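Local coordinates for coat protein (Sulfolobus turreted icosahedral virus, PDB 2BBD) that probably builds, as the major coat protein, the icosahedral shell of an archaeal virus, with a fold related to capsid proteins of bacterial and eukaryotic viruses, at residues Y4-Q9 and I154-V159; I22-N27 and Q129-S134; V218-S223 and N301-Y306. One frame throughout, in Å; residues are numbered along the deposited sequence.

Contact 1: residues Y4-Q9 and I154-V159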
loop_
_atom_site.group_PDB
_atom_site.type_symbol
_atom_site.label_atom_id
_atom_site.label_comp_id
_atom_site.label_asym_id
_atom_site.label_seq_id
_atom_site.Cartn_x
_atom_site.Cartn_y
_atom_site.Cartn_z
ATOM N N TYR A 4 17.219 12.759 8.055
ATOM C CA TYR A 4 16.669 13.123 9.353
ATOM C C TYR A 4 15.155 13.113 9.308
ATOM O O TYR A 4 14.540 13.231 8.245
ATOM C CB TYR A 4 17.171 14.505 9.802
ATOM C CG TYR A 4 16.708 15.650 8.928
ATOM C CD1 TYR A 4 17.310 15.896 7.695
ATOM C CD2 TYR A 4 15.648 16.467 9.321
ATOM C CE1 TYR A 4 16.873 16.924 6.877
ATOM C CE2 TYR A 4 15.199 17.493 8.506
ATOM C CZ TYR A 4 15.817 17.716 7.286
ATOM O OH TYR A 4 15.369 18.714 6.462
ATOM N N THR A 5 14.561 12.980 10.482
ATOM C CA THR A 5 13.124 12.905 10.588
ATOM C C THR A 5 12.533 13.955 11.517
ATOM O O THR A 5 13.115 14.290 12.549
ATOM C CB THR A 5 12.721 11.494 11.086
ATOM O OG1 THR A 5 13.162 10.514 10.137
ATOM C CG2 THR A 5 11.232 11.383 11.245
ATOM N N GLU A 6 11.383 14.492 11.128
ATOM C CA GLU A 6 10.690 15.444 11.974
ATOM C C GLU A 6 9.169 15.288 11.855
ATOM O O GLU A 6 8.626 14.911 10.804
ATOM C CB GLU A 6 11.154 16.897 11.702
ATOM C CG GLU A 6 10.988 17.442 10.294
ATOM C CD GLU A 6 11.689 18.810 10.097
ATOM O OE1 GLU A 6 11.356 19.517 9.128
ATOM O OE2 GLU A 6 12.576 19.179 10.896
ATOM N N THR A 7 8.490 15.554 12.961
ATOM C CA THR A 7 7.046 15.436 13.026
ATOM C C THR A 7 6.387 16.797 12.874
ATOM O O THR A 7 6.722 17.730 13.589
ATOM C CB THR A 7 6.639 14.834 14.371
ATOM O OG1 THR A 7 7.308 13.581 14.538
ATOM C CG2 THR A 7 5.139 14.638 14.446
ATOM N N LEU A 8 5.452 16.909 11.939
ATOM C CA LEU A 8 4.752 18.170 11.721
ATOM C C LEU A 8 3.983 18.605 12.978
ATOM O O LEU A 8 3.411 17.784 13.700
ATOM C CB LEU A 8 3.804 18.033 10.526
ATOM C CG LEU A 8 4.433 18.273 9.149
ATOM C CD1 LEU A 8 5.813 17.660 9.080
ATOM C CD2 LEU A 8 3.535 17.720 8.066
ATOM N N GLN A 9 3.986 19.906 13.236
ATOM C CA GLN A 9 3.309 20.472 14.392
ATOM C C GLN A 9 1.798 20.351 14.248
ATOM O O GLN A 9 1.091 20.083 15.209
ATOM C CB GLN A 9 3.682 21.952 14.532
ATOM C CG GLN A 9 3.538 22.495 15.935
ATOM C CD GLN A 9 4.662 22.040 16.851
ATOM O OE1 GLN A 9 4.833 20.841 17.094
ATOM N NE2 GLN A 9 5.436 22.996 17.365
ATOM N N ILE A 154 7.800 13.234 8.759
ATOM C CA ILE A 154 8.512 13.167 7.495
ATOM C C ILE A 154 9.994 12.875 7.629
ATOM O O ILE A 154 10.685 13.446 8.478
ATOM C CB ILE A 154 8.304 14.487 6.721
ATOM C CG1 ILE A 154 6.805 14.732 6.558
ATOM C CG2 ILE A 154 8.977 14.429 5.347
ATOM C CD1 ILE A 154 6.469 16.123 6.146
ATOM N N THR A 155 10.473 11.953 6.803
ATOM C CA THR A 155 11.887 11.631 6.795
ATOM C C THR A 155 12.471 12.351 5.577
ATOM O O THR A 155 12.068 12.098 4.445
ATOM C CB THR A 155 12.135 10.120 6.667
ATOM O OG1 THR A 155 11.665 9.447 7.843
ATOM C CG2 THR A 155 13.624 9.855 6.506
ATOM N N TYR A 156 13.396 13.272 5.827
ATOM C CA TYR A 156 14.026 14.037 4.758
ATOM C C TYR A 156 15.440 13.573 4.506
ATOM O O TYR A 156 15.995 12.778 5.253
ATOM C CB TYR A 156 14.114 15.523 5.120
ATOM C CG TYR A 156 12.807 16.263 5.141
ATOM C CD1 TYR A 156 12.191 16.591 6.343
ATOM C CD2 TYR A 156 12.205 16.674 3.958
ATOM C CE1 TYR A 156 11.006 17.320 6.366
ATOM C CE2 TYR A 156 11.022 17.397 3.967
ATOM C CZ TYR A 156 10.427 17.717 5.172
ATOM O OH TYR A 156 9.241 18.410 5.176
ATOM N N GLU A 157 16.012 14.086 3.431
ATOM C CA GLU A 157 17.400 13.825 3.102
ATOM C C GLU A 157 17.881 15.126 2.481
ATOM O O GLU A 157 17.272 15.648 1.539
ATOM C CB GLU A 157 17.579 12.680 2.102
ATOM C CG GLU A 157 19.036 12.231 2.011
ATOM C CD GLU A 157 19.270 11.131 0.992
ATOM O OE1 GLU A 157 18.470 10.175 0.937
ATOM O OE2 GLU A 157 20.270 11.217 0.252
ATOM N N ARG A 158 18.950 15.668 3.041
ATOM C CA ARG A 158 19.502 16.899 2.532
ATOM C C ARG A 158 20.422 16.545 1.370
ATOM O O ARG A 158 21.566 16.129 1.561
ATOM C CB ARG A 158 20.265 17.631 3.637
ATOM C CG ARG A 158 20.975 18.868 3.152
ATOM C CD ARG A 158 21.376 19.771 4.300
ATOM N NE ARG A 158 22.350 20.770 3.865
ATOM C CZ ARG A 158 23.635 20.506 3.645
ATOM N NH1 ARG A 158 24.097 19.273 3.825
ATOM N NH2 ARG A 158 24.458 21.470 3.246
ATOM N N VAL A 159 19.895 16.695 0.164
ATOM C CA VAL A 159 20.640 16.396 -1.046
ATOM C C VAL A 159 21.142 17.704 -1.639
ATOM O O VAL A 159 20.358 18.574 -2.027
ATOM C CB VAL A 159 19.747 15.655 -2.061
ATOM C CG1 VAL A 159 20.544 15.290 -3.290
ATOM C CG2 VAL A 159 19.183 14.395 -1.412
HETATM O O HOH W 1 9.051 19.803 8.329
#
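Two groups of the partner strand meet the carbonyl oxygen of Tyr4. The backbone N of Tyr156 donates to Tyr4 O at 2.7 Å, and Thr155 CA adds a weaker C-H contact to Tyr4 O at 3.4 Å. Tyr4 N completes the antiparallel hydrogen-bonded pair by donating to Tyr156 O at 3.1 Å, and Glu6 with Ile154 makes a second such pair. Between them Thr5 and Thr155 form the non-hydrogen-bonded pair, where the two OG1 atoms lie 2.9 Å apart and share a hydrogen bond. Each threonine turns its hydroxyl to the side of its own backbone N, which lets the oxygens meet across the strands.

The aromatic groups lie on the other face. Tyr4 CG sits between its backbone N and carbonyl carbon (chi1 65°), and the ring is thereby folded over its neighbour: Tyr156 CB lies under one face, 3.5 Å from Tyr4 CZ, in a CH-pi contact. The two rings are close to parallel (28°) but slid apart, with centroids 5.5 Å from each other, and barely overlap. Glu6 reaches along the same face to place OE1 3.5 Å from Tyr156 CE1, its carboxylate turned 88° to that ring. A water donates to Glu6 OE1 and, weakly, to Tyr156 OH. Both phenol oxygens have further partners, Asn28 for Tyr4 and the carbonyl of Pro25 for Tyr156. Leu8 CD1 packs tightly on Ile154 CD1.

Strand 2-13 is one of two outermost strands, within this chain, of a five-stranded antiparallel sheet, consistent with one sheet of the family's jelly roll. Strand 145-158 joins it to strand 29-43, where Thr155 bonds Arg31 and Lys32. Ile154 and Tyr156 rest on Ile30, beside the loop after strand 19-24.

Contact 2: residues I22-N27 and Q129-S134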
loop_
_atom_site.group_PDB
_atom_site.type_symbol
_atom_site.label_atom_id
_atom_site.label_comp_id
_atom_site.label_asym_id
_atom_site.label_seq_id
_atom_site.Cartn_x
_atom_site.Cartn_y
_atom_site.Cartn_z
ATOM N N ILE A 22 -3.634 17.125 3.344
ATOM C CA ILE A 22 -2.504 17.574 4.141
ATOM C C ILE A 22 -1.383 18.034 3.224
ATOM O O ILE A 22 -0.959 17.302 2.334
ATOM C CB ILE A 22 -1.978 16.439 5.047
ATOM C CG1 ILE A 22 -3.104 15.938 5.960
ATOM C CG2 ILE A 22 -0.821 16.935 5.894
ATOM C CD1 ILE A 22 -2.726 14.674 6.760
ATOM N N LYS A 23 -0.909 19.254 3.428
ATOM C CA LYS A 23 0.174 19.761 2.598
ATOM C C LYS A 23 1.489 19.281 3.185
ATOM O O LYS A 23 1.730 19.418 4.382
ATOM C CB LYS A 23 0.152 21.290 2.562
ATOM C CG LYS A 23 1.149 21.883 1.572
ATOM C CD LYS A 23 0.882 21.389 0.149
ATOM C CE LYS A 23 1.509 22.327 -0.862
ATOM N NZ LYS A 23 1.075 23.746 -0.630
ATOM N N ILE A 24 2.335 18.702 2.345
ATOM C CA ILE A 24 3.623 18.209 2.801
ATOM C C ILE A 24 4.691 19.267 2.542
ATOM O O ILE A 24 4.844 19.740 1.421
ATOM C CB ILE A 24 3.984 16.906 2.077
ATOM C CG1 ILE A 24 2.897 15.857 2.342
ATOM C CG2 ILE A 24 5.350 16.410 2.531
ATOM C CD1 ILE A 24 2.692 15.538 3.815
ATOM N N PRO A 25 5.433 19.666 3.585
ATOM C CA PRO A 25 6.490 20.679 3.455
ATOM C C PRO A 25 7.662 20.176 2.604
ATOM O O PRO A 25 8.094 19.031 2.749
ATOM C CB PRO A 25 6.914 20.936 4.904
ATOM C CG PRO A 25 5.718 20.488 5.713
ATOM C CD PRO A 25 5.268 19.257 4.988
ATOM N N ARG A 26 8.175 21.043 1.734
ATOM C CA ARG A 26 9.285 20.708 0.842
ATOM C C ARG A 26 10.615 21.261 1.346
ATOM O O ARG A 26 11.308 21.983 0.630
ATOM C CB ARG A 26 8.986 21.254 -0.555
ATOM C CG ARG A 26 7.670 20.739 -1.106
ATOM C CD ARG A 26 7.349 21.271 -2.492
ATOM N NE ARG A 26 7.011 22.689 -2.476
ATOM C CZ ARG A 26 7.894 23.673 -2.606
ATOM N NH1 ARG A 26 9.182 23.393 -2.766
ATOM N NH2 ARG A 26 7.489 24.936 -2.586
ATOM N N ASN A 27 10.969 20.900 2.576
ATOM C CA ASN A 27 12.198 21.360 3.200
ATOM C C ASN A 27 13.445 20.792 2.559
ATOM O O ASN A 27 14.493 21.428 2.560
ATOM C CB ASN A 27 12.204 20.991 4.677
ATOM C CG ASN A 27 11.065 21.628 5.442
ATOM O OD1 ASN A 27 10.871 21.349 6.622
ATOM N ND2 ASN A 27 10.305 22.493 4.773
ATOM N N GLN A 129 6.022 21.114 -6.936
ATOM C CA GLN A 129 5.039 21.959 -6.277
ATOM C C GLN A 129 3.874 21.176 -5.695
ATOM O O GLN A 129 3.504 20.119 -6.198
ATOM C CB GLN A 129 4.462 22.976 -7.273
ATOM C CG GLN A 129 5.479 23.931 -7.877
ATOM C CD GLN A 129 5.700 25.159 -7.020
ATOM O OE1 GLN A 129 5.880 25.060 -5.802
ATOM N NE2 GLN A 129 5.692 26.332 -7.654
ATOM N N ASN A 130 3.308 21.720 -4.627
ATOM C CA ASN A 130 2.130 21.166 -3.975
ATOM C C ASN A 130 2.038 19.654 -3.729
ATOM O O ASN A 130 1.274 18.946 -4.397
ATOM C CB ASN A 130 0.901 21.639 -4.750
ATOM C CG ASN A 130 0.849 23.164 -4.881
ATOM O OD1 ASN A 130 0.528 23.702 -5.945
ATOM N ND2 ASN A 130 1.165 23.862 -3.792
ATOM N N ILE A 131 2.816 19.167 -2.767
ATOM C CA ILE A 131 2.769 17.756 -2.408
ATOM C C ILE A 131 1.608 17.651 -1.419
ATOM O O ILE A 131 1.629 18.283 -0.363
ATOM C CB ILE A 131 4.055 17.297 -1.703
ATOM C CG1 ILE A 131 5.276 17.591 -2.588
ATOM C CG2 ILE A 131 3.969 15.798 -1.408
ATOM C CD1 ILE A 131 6.617 17.282 -1.919
ATOM N N ILE A 132 0.595 16.864 -1.762
ATOM C CA ILE A 132 -0.570 16.714 -0.897
ATOM C C ILE A 132 -0.895 15.277 -0.523
ATOM O O ILE A 132 -1.034 14.422 -1.393
ATOM C CB ILE A 132 -1.838 17.319 -1.565
ATOM C CG1 ILE A 132 -1.648 18.821 -1.793
ATOM C CG2 ILE A 132 -3.063 17.069 -0.688
ATOM C CD1 ILE A 132 -2.728 19.436 -2.657
ATOM N N LEU A 133 -1.009 15.021 0.778
ATOM C CA LEU A 133 -1.389 13.701 1.270
ATOM C C LEU A 133 -2.859 13.821 1.671
ATOM O O LEU A 133 -3.195 14.497 2.638
ATOM C CB LEU A 133 -0.559 13.297 2.490
ATOM C CG LEU A 133 -1.082 12.049 3.220
ATOM C CD1 LEU A 133 -0.998 10.818 2.320
ATOM C CD2 LEU A 133 -0.276 11.829 4.478
ATOM N N SER A 134 -3.738 13.178 0.918
ATOM C CA SER A 134 -5.152 13.234 1.225
ATOM C C SER A 134 -5.598 11.984 1.974
ATOM O O SER A 134 -5.384 10.859 1.524
ATOM C CB SER A 134 -5.962 13.396 -0.061
ATOM O OG SER A 134 -5.534 14.545 -0.776
HETATM O O HOH W 2 4.061 20.739 -0.891
HETATM O O HOH W 3 4.080 24.128 -3.104
#
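Ile22 and Leu133 form the regular hydrogen-bonded pair of this antiparallel contact, Ile22 N to Leu133 O and Leu133 N to Ile22 O both measuring 2.8 Å. Two residues on, beyond the non-hydrogen-bonded pair of Lys23 and Ile132, Ile24 N donates to Ile131 O at 2.8 Å, but the return link runs through a water. That water donates to Ile24 O at 2.6 Å and accepts from Ile131 N at 2.7 Å, so both backbone groups are satisfied where the strands part.

Ile22, Ile24, Ile131 and Leu133 all line one face. Ile24 CB lies 3.7 Å from Ile131 CG2, the two side chains meeting at about a right angle, while Ile24 CD1 reaches Leu133 CB. Arg26 prolongs this apolar surface with its aliphatic part, which rests on Ile131 CD1.

Lys23 belongs to the other face. Its CG is anti to the backbone N (chi1 -173°), and the bend at chi2 (59°) carries CD to 3.2 Å from Ile131 O and CE against the backbone of Asn130. At the far end Gln129 OE1 stands over one face of the Arg26 guanidinium, 3.6 Å from Arg26 NH2, with the amide and guanidinium planes 88° apart. A second water accepts from Asn130 N and is held weakly by Arg26 NE and Gln129 OE1; Arg26 NE is also hydrogen-bonded to a bound methylpentanediol, probably from the crystallisation liquor.

Behind the first shell, Ile24 and Ile131 press on Ile30, and Leu133 on Val35, of strand 29-43. The face of Ile22, Ile24, Ile131 and Leu133 thus lies between facing sheets, consistent with the family's jelly-roll sandwich.

Chemically, direct backbone bonds and branched hydrocarbon give way to water-bridged polar groups, so solvent takes over part of the pairing as the strands separate.

Contact 3: residues V218-S223 and N301-Y306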
loop_
_atom_site.group_PDB
_atom_site.type_symbol
_atom_site.label_atom_id
_atom_site.label_comp_id
_atom_site.label_asym_id
_atom_site.label_seq_id
_atom_site.Cartn_x
_atom_site.Cartn_y
_atom_site.Cartn_z
ATOM N N VAL A 218 -8.477 -11.078 -0.640
ATOM C CA VAL A 218 -9.820 -11.352 -1.118
ATOM C C VAL A 218 -10.889 -11.201 -0.037
ATOM O O VAL A 218 -10.699 -11.606 1.103
ATOM C CB VAL A 218 -9.854 -12.780 -1.713
ATOM C CG1 VAL A 218 -11.188 -13.059 -2.323
ATOM C CG2 VAL A 218 -8.753 -12.915 -2.760
ATOM N N ILE A 219 -12.020 -10.620 -0.411
ATOM C CA ILE A 219 -13.105 -10.405 0.533
ATOM C C ILE A 219 -14.316 -11.285 0.245
ATOM O O ILE A 219 -14.853 -11.296 -0.868
ATOM C CB ILE A 219 -13.584 -8.930 0.517
ATOM C CG1 ILE A 219 -12.427 -7.983 0.846
ATOM C CG2 ILE A 219 -14.726 -8.749 1.510
ATOM C CD1 ILE A 219 -11.796 -8.189 2.211
ATOM N N ASN A 220 -14.744 -12.011 1.271
ATOM C CA ASN A 220 -15.907 -12.894 1.199
ATOM C C ASN A 220 -17.062 -12.086 1.813
ATOM O O ASN A 220 -16.897 -11.475 2.871
ATOM C CB ASN A 220 -15.612 -14.166 2.010
ATOM C CG ASN A 220 -16.786 -15.125 2.075
ATOM O OD1 ASN A 220 -17.809 -14.840 2.702
ATOM N ND2 ASN A 220 -16.635 -16.285 1.440
ATOM N N SER A 221 -18.218 -12.079 1.149
ATOM C CA SER A 221 -19.378 -11.313 1.624
ATOM C C SER A 221 -19.895 -11.704 3.008
ATOM O O SER A 221 -20.645 -10.952 3.624
ATOM C CB SER A 221 -20.531 -11.405 0.619
ATOM O OG SER A 221 -21.139 -12.686 0.649
ATOM N N THR A 222 -19.500 -12.871 3.501
ATOM C CA THR A 222 -19.941 -13.322 4.822
ATOM C C THR A 222 -18.852 -13.200 5.884
ATOM O O THR A 222 -19.072 -12.642 6.956
ATOM C CB THR A 222 -20.408 -14.807 4.796
ATOM O OG1 THR A 222 -21.639 -14.914 4.070
ATOM C CG2 THR A 222 -20.617 -15.334 6.207
ATOM N N SER A 223 -17.673 -13.724 5.579
ATOM C CA SER A 223 -16.568 -13.705 6.525
ATOM C C SER A 223 -15.567 -12.577 6.304
ATOM O O SER A 223 -14.579 -12.483 7.027
ATOM C CB SER A 223 -15.837 -15.040 6.460
ATOM O OG SER A 223 -15.387 -15.262 5.143
ATOM N N ASN A 301 -15.060 -19.315 -3.286
ATOM C CA ASN A 301 -16.325 -18.574 -3.315
ATOM C C ASN A 301 -16.187 -17.363 -4.243
ATOM O O ASN A 301 -15.076 -16.916 -4.531
ATOM C CB ASN A 301 -16.694 -18.073 -1.903
ATOM C CG ASN A 301 -17.167 -19.198 -0.963
ATOM O OD1 ASN A 301 -18.159 -19.862 -1.235
ATOM N ND2 ASN A 301 -16.454 -19.398 0.149
ATOM N N GLN A 302 -17.311 -16.835 -4.718
ATOM C CA GLN A 302 -17.250 -15.661 -5.578
ATOM C C GLN A 302 -16.965 -14.491 -4.646
ATOM O O GLN A 302 -17.778 -14.167 -3.779
ATOM C CB GLN A 302 -18.574 -15.438 -6.305
ATOM C CG GLN A 302 -18.537 -14.236 -7.247
ATOM C CD GLN A 302 -19.769 -14.138 -8.126
ATOM O OE1 GLN A 302 -20.143 -15.101 -8.795
ATOM N NE2 GLN A 302 -20.401 -12.971 -8.135
ATOM N N ASP A 303 -15.802 -13.871 -4.814
ATOM C CA ASP A 303 -15.416 -12.760 -3.954
ATOM C C ASP A 303 -14.938 -11.549 -4.730
ATOM O O ASP A 303 -14.822 -11.570 -5.956
ATOM C CB ASP A 303 -14.266 -13.153 -3.017
ATOM C CG ASP A 303 -14.523 -14.441 -2.257
ATOM O OD1 ASP A 303 -15.661 -14.654 -1.796
ATOM O OD2 ASP A 303 -13.564 -15.227 -2.106
ATOM N N ASN A 304 -14.642 -10.491 -3.986
ATOM C CA ASN A 304 -14.108 -9.290 -4.585
ATOM C C ASN A 304 -12.614 -9.352 -4.286
ATOM O O ASN A 304 -12.207 -9.703 -3.177
ATOM C CB ASN A 304 -14.778 -8.059 -3.983
ATOM C CG ASN A 304 -16.225 -7.919 -4.432
ATOM O OD1 ASN A 304 -16.568 -8.270 -5.562
ATOM N ND2 ASN A 304 -17.075 -7.401 -3.556
ATOM N N VAL A 305 -11.806 -9.054 -5.296
ATOM C CA VAL A 305 -10.361 -9.108 -5.174
ATOM C C VAL A 305 -9.697 -7.734 -5.180
ATOM O O VAL A 305 -10.072 -6.849 -5.947
ATOM C CB VAL A 305 -9.757 -9.945 -6.327
ATOM C CG1 VAL A 305 -8.249 -10.112 -6.129
ATOM C CG2 VAL A 305 -10.476 -11.308 -6.412
ATOM N N TYR A 306 -8.688 -7.581 -4.334
ATOM C CA TYR A 306 -7.956 -6.329 -4.240
ATOM C C TYR A 306 -6.476 -6.539 -4.444
ATOM O O TYR A 306 -5.856 -7.366 -3.780
ATOM C CB TYR A 306 -8.221 -5.688 -2.888
ATOM C CG TYR A 306 -9.670 -5.329 -2.746
ATOM C CD1 TYR A 306 -10.176 -4.165 -3.324
ATOM C CD2 TYR A 306 -10.554 -6.191 -2.105
ATOM C CE1 TYR A 306 -11.523 -3.874 -3.266
ATOM C CE2 TYR A 306 -11.899 -5.915 -2.045
ATOM C CZ TYR A 306 -12.385 -4.756 -2.626
ATOM O OH TYR A 306 -13.734 -4.495 -2.579
HETATM O O HOH W 4 -18.425 -13.898 -0.945
#
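Ile219 and Asn304 form an antiparallel hydrogen-bonded pair, with Ile219 N to Asn304 O at 2.9 Å and Asn304 N to Ile219 O at 3.2 Å, and Val218 faces Val305 in the adjoining non-hydrogen-bonded pair. On the face of Ile219, its CG1 meets Tyr306 at the ring edge, 3.6 Å from CE2. Val218 CG2 and Val305 CG2 touch more loosely on the other face.

Beyond the pairing, Asn220 organises the turn. A chi1 of 177° swings its amide away from the backbone N and over the chain that follows, where OD1 accepts from Thr222 N at 2.7 Å, an Asx turn, and also from Ser223 N at 3.1 Å, the wider Asx motif. ND2 of Asn220 and ND2 of Asn301 each donate to the carboxylate of Asp229. Asp303 lies close to Asp229 too, and these donors would probably ease that charge crowding. A water bridges the loops, accepting from Ser221 N at 2.8 Å and donating to Gln302 O at 2.9 Å.

Strand 303-313 lies between strands 210-219 and 182-193 in the mixed sheet; Tyr306 packs on Tyr217 and Phe191, whereas Val305 meets Tyr295 and Leu297 of strand 293-299 in another sheet.

Overall arrangement
All three contacts are antiparallel and partly buried, yet they serve different places in what is, by family, a double jelly roll. Of the residues that touch, contact 3 has none exposed, contact 1 one and contact 2 three. Contact 1 joins two strands of the five-stranded sheet, and contact 2 two strands of the mixed sheet; they meet at Pro25, on which Ile154 packs. Contact 3 lies on the other side of the chain's centre, about 35 Å from contact 2 between centres, though both reach the mixed sheet. Aromatic and hydroxyl groups mark contact 1, aliphatic packing contact 2, and side-chain amides contact 3. Contacts 2 and 3 both pass into water-bridged loops.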